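Local coordinates for uncharacterized protein (Aeromonas hydrophila J-1, PDB 6R1J) that is AhlC, one component of the tripartite alpha-pore-forming toxin AHL, which probably acts with its partner proteins to make membrane pores, at residues S9-N12 / M13-A16; Q209-G212 / S213-R217. The protein carries 3 engineered substitutions. All blocks are in the same frame, centred on the assembly; numbering follows the deposited sequence.

Interaction 1 of 2, residues S9-N12 / M13-A16; sequences SIAN and MQQA
Ile10 and Gln14, one turn apart on helix 5-21, lie side by side with their side chains pointing the same way. CG2 of Ile10 touches the amide end of the glutamine, 3.5 Å from Gln14 NE2. Gln14 reaches it because CG stands anti to its own carbonyl carbon (chi1 -70°) and the chain then extends back along the helix, which also brings OE1 to 3.6 Å from the CA of Ala11. Met13 leans back in the same manner over the preceding turn: its CG sits 3.2 Å from Ser9 O. This is regular alpha-helix, with i to i+4 backbone bonds from Met13 N to Ser9 O (2.8 Å) through Ala16 N to Asn12 O (2.9 Å), and the helix lies against the long helices 28-70 and 163-236. Ile10 packs on Leu45 and Val48 of the former, and buried Met13 touches Val40 of helix 28-70 and Phe207 of helix 163-236. Asn12 and Gln15 have their polar partners outside this stretch: Asn12 ND2 bonds to Gln210 OE1 of helix 163-236, while the amide of Gln15 is held at both ends by the second subunit, OE1 by Ser24 N and NE2 by Ser22 O.

Interaction 2 of 2, residues Q209-G212 / S213-R217; sequences QQFG and SLIDR
Four i to i+4 backbone bonds join Gln209-Gly212 to Ser213-Arg217 as consecutive turns of one alpha-helix, from Ser213 N to Gln209 O (3.1 Å) through Asp216 N to Gly212 O (2.9 Å). On the buried side, Phe211 and Ile215 cross at a slant, with CD1 of the ring 3.9 Å from the CD1 methyl of Ile215. The phenyl group swings out with CG opposite the backbone N (chi1 -153°), whereas CG1 of Ile215 takes the place beside its own N (chi1 -74°) and turns back toward the ring, passing 3.4 Å from Phe211 O. Leu214 comes to the ring from another direction: its CD2 lies at the ring edge, near the plane, 4.3 Å from Phe211 CE1. Toward the more open side the groups are small or polar. The carboxylate of Asp216 folds back over the preceding turn, bringing CG to 3.2 Å from Gly212 O, but it makes no hydrogen bond to this carbonyl, whose bond is to Asp216 N. Ser213 packs its CB 3.5 Å from Gln210 O. Arg217 points onward from this turn and makes a salt bridge with Glu184 of the second subunit, while its NH2 bonds to Asp264 O, the backbone of a sodium-site residue. Within the helical bundle, Phe211 reaches Val40 and Leu44 of helix 28-70, and together with Ile215 it meets Ser106 and Asn110 of helix 78-157.

Overall arrangement
From the N terminus, the chain passes first through interaction 1 on the short helix 5-21, then along helices 28-70 and 78-157, before interaction 2 appears on helix 163-236. Each contact spans consecutive turns of one helix, so neither closes a long loop; they follow in series, without nesting or crossing. Folding nevertheless brings their centres to about 11 Å from each other. The methyl CE of Met13 packs against the Phe211 ring, and Ser9 meets Ser213, tying the N-terminal helix to helix 163-236 of this elongated, largely helical chain. Helix 28-70 touches both contacts, and both also face the second subunit.

Interaction 1 of 2, residues S9-N12 / M13-A16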
loop_
_atom_site.group_PDB
_atom_site.type_symbol
_atom_site.label_atom_id
_atom_site.label_comp_id
_atom_site.label_asym_id
_atom_site.label_seq_id
_atom_site.Cartn_x
_atom_site.Cartn_y
_atom_site.Cartn_z
ATOM N N SER A 9 12.973 -16.138 -10.779
ATOM C CA SER A 9 11.835 -15.436 -11.411
ATOM C C SER A 9 10.789 -16.489 -11.748
ATOM O O SER A 9 9.610 -16.305 -11.421
ATOM C CB SER A 9 12.273 -14.700 -12.648
ATOM O OG SER A 9 13.122 -13.623 -12.328
ATOM N N ILE A 10 11.242 -17.587 -12.352
ATOM C CA ILE A 10 10.352 -18.714 -12.711
ATOM C C ILE A 10 9.664 -19.247 -11.462
ATOM O O ILE A 10 8.430 -19.335 -11.482
ATOM C CB ILE A 10 11.113 -19.774 -13.512
ATOM C CG1 ILE A 10 11.415 -19.257 -14.913
ATOM C CG2 ILE A 10 10.326 -21.059 -13.540
ATOM C CD1 ILE A 10 12.378 -20.120 -15.699
ATOM N N ALA A 11 10.407 -19.538 -10.393
ATOM C CA ALA A 11 9.854 -20.128 -9.163
ATOM C C ALA A 11 8.824 -19.174 -8.548
ATOM O O ALA A 11 7.727 -19.635 -8.161
ATOM C CB ALA A 11 10.973 -20.453 -8.203
ATOM N N ASN A 12 9.158 -17.892 -8.483
ATOM C CA ASN A 12 8.299 -16.840 -7.896
ATOM C C ASN A 12 7.023 -16.701 -8.735
ATOM O O ASN A 12 5.952 -16.562 -8.140
ATOM C CB ASN A 12 9.062 -15.525 -7.756
ATOM C CG ASN A 12 10.186 -15.627 -6.742
ATOM O OD1 ASN A 12 10.085 -16.427 -5.827
ATOM N ND2 ASN A 12 11.242 -14.848 -6.913
ATOM N N MET A 13 7.151 -16.698 -10.049
ATOM C CA MET A 13 5.996 -16.633 -10.977
ATOM C C MET A 13 5.094 -17.853 -10.765
ATOM O O MET A 13 3.885 -17.652 -10.706
ATOM C CB MET A 13 6.460 -16.558 -12.419
ATOM C CG MET A 13 6.991 -15.190 -12.775
ATOM S SD MET A 13 7.793 -15.144 -14.393
ATOM C CE MET A 13 6.370 -15.044 -15.466
ATOM N N GLN A 14 5.654 -19.047 -10.556
ATOM C CA GLN A 14 4.858 -20.287 -10.297
ATOM C C GLN A 14 4.047 -20.136 -9.001
ATOM O O GLN A 14 2.834 -20.471 -8.987
ATOM C CB GLN A 14 5.758 -21.533 -10.337
ATOM C CG GLN A 14 6.249 -21.866 -11.743
ATOM C CD GLN A 14 7.465 -22.765 -11.768
ATOM O OE1 GLN A 14 8.194 -22.837 -10.799
ATOM N NE2 GLN A 14 7.734 -23.389 -12.906
ATOM N N GLN A 15 4.641 -19.591 -7.950
ATOM C CA GLN A 15 3.911 -19.337 -6.689
ATOM C C GLN A 15 2.831 -18.278 -6.918
ATOM O O GLN A 15 1.710 -18.466 -6.438
ATOM C CB GLN A 15 4.847 -18.813 -5.609
ATOM C CG GLN A 15 4.126 -18.244 -4.393
ATOM C CD GLN A 15 3.369 -19.282 -3.584
ATOM O OE1 GLN A 15 3.841 -19.693 -2.514
ATOM N NE2 GLN A 15 2.203 -19.717 -4.076
ATOM N N ALA A 16 3.146 -17.169 -7.577
ATOM C CA ALA A 16 2.145 -16.088 -7.717
ATOM C C ALA A 16 0.937 -16.658 -8.484
ATOM O O ALA A 16 -0.212 -16.363 -8.087
ATOM C CB ALA A 16 2.716 -14.878 -8.396
#

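Interaction 2 of 2, residues Q209-G212 / S213-R217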
loop_
_atom_site.group_PDB
_atom_site.type_symbol
_atom_site.label_atom_id
_atom_site.label_comp_id
_atom_site.label_asym_id
_atom_site.label_seq_id
_atom_site.Cartn_x
_atom_site.Cartn_y
_atom_site.Cartn_z
ATOM N N GLN A 209 5.953 -8.036 -11.766
ATOM C CA GLN A 209 7.318 -7.613 -11.333
ATOM C C GLN A 209 8.301 -8.785 -11.592
ATOM O O GLN A 209 9.324 -8.548 -12.198
ATOM C CB GLN A 209 7.269 -7.137 -9.874
ATOM C CG GLN A 209 8.593 -6.589 -9.304
ATOM C CD GLN A 209 9.509 -7.694 -8.796
ATOM O OE1 GLN A 209 9.076 -8.676 -8.198
ATOM N NE2 GLN A 209 10.791 -7.565 -9.090
ATOM N N GLN A 210 8.002 -10.000 -11.149
ATOM C CA GLN A 210 8.861 -11.190 -11.385
ATOM C C GLN A 210 8.970 -11.452 -12.888
ATOM O O GLN A 210 10.089 -11.722 -13.400
ATOM C CB GLN A 210 8.303 -12.388 -10.633
ATOM C CG GLN A 210 8.287 -12.187 -9.128
ATOM C CD GLN A 210 9.664 -12.292 -8.506
ATOM O OE1 GLN A 210 10.556 -12.917 -9.083
ATOM N NE2 GLN A 210 9.816 -11.671 -7.342
ATOM N N PHE A 211 7.867 -11.335 -13.624
ATOM C CA PHE A 211 7.902 -11.530 -15.092
ATOM C C PHE A 211 8.863 -10.488 -15.674
ATOM O O PHE A 211 9.635 -10.773 -16.613
ATOM C CB PHE A 211 6.499 -11.377 -15.700
ATOM C CG PHE A 211 6.238 -12.114 -16.985
ATOM C CD1 PHE A 211 7.253 -12.669 -17.751
ATOM C CD2 PHE A 211 4.935 -12.236 -17.450
ATOM C CE1 PHE A 211 6.972 -13.406 -18.902
ATOM C CE2 PHE A 211 4.660 -12.897 -18.645
ATOM C CZ PHE A 211 5.673 -13.490 -19.364
ATOM N N GLY A 212 8.766 -9.240 -15.206
ATOM C CA GLY A 212 9.653 -8.163 -15.697
ATOM C C GLY A 212 11.132 -8.518 -15.462
ATOM O O GLY A 212 11.984 -8.183 -16.304
ATOM N N SER A 213 11.460 -9.116 -14.317
ATOM C CA SER A 213 12.860 -9.507 -14.009
ATOM C C SER A 213 13.289 -10.578 -15.015
ATOM O O SER A 213 14.420 -10.525 -15.520
ATOM C CB SER A 213 12.996 -9.969 -12.600
ATOM O OG SER A 213 12.832 -8.865 -11.733
ATOM N N LEU A 214 12.399 -11.518 -15.316
ATOM C CA LEU A 214 12.671 -12.555 -16.343
ATOM C C LEU A 214 12.917 -11.903 -17.707
ATOM O O LEU A 214 13.932 -12.243 -18.370
ATOM C CB LEU A 214 11.533 -13.576 -16.346
ATOM C CG LEU A 214 11.647 -14.721 -17.362
ATOM C CD1 LEU A 214 10.867 -15.942 -16.866
ATOM C CD2 LEU A 214 11.142 -14.309 -18.735
ATOM N N ILE A 215 12.051 -10.986 -18.130
ATOM C CA ILE A 215 12.161 -10.304 -19.453
ATOM C C ILE A 215 13.470 -9.520 -19.529
ATOM O O ILE A 215 14.111 -9.548 -20.568
ATOM C CB ILE A 215 10.909 -9.436 -19.664
ATOM C CG1 ILE A 215 9.714 -10.340 -19.998
ATOM C CG2 ILE A 215 11.120 -8.349 -20.706
ATOM C CD1 ILE A 215 8.359 -9.609 -19.895
ATOM N N ASP A 216 13.822 -8.768 -18.477
ATOM C CA ASP A 216 15.075 -7.975 -18.489
ATOM C C ASP A 216 16.289 -8.926 -18.665
ATOM O O ASP A 216 17.193 -8.572 -19.375
ATOM C CB ASP A 216 15.217 -7.115 -17.232
ATOM C CG ASP A 216 14.190 -5.996 -17.084
ATOM O OD1 ASP A 216 13.504 -5.647 -18.099
ATOM O OD2 ASP A 216 14.045 -5.529 -15.953
ATOM N N ARG A 217 16.249 -10.112 -18.095
ATOM C CA ARG A 217 17.398 -11.061 -18.168
ATOM C C ARG A 217 17.406 -11.724 -19.541
ATOM O O ARG A 217 18.479 -11.862 -20.113
ATOM C CB ARG A 217 17.328 -12.126 -17.073
ATOM C CG ARG A 217 18.492 -13.110 -17.103
ATOM C CD ARG A 217 19.861 -12.433 -17.206
ATOM N NE ARG A 217 20.104 -11.495 -16.111
ATOM C CZ ARG A 217 20.776 -11.764 -14.967
ATOM N NH1 ARG A 217 20.926 -10.821 -14.059
ATOM N NH2 ARG A 217 21.333 -12.942 -14.746
#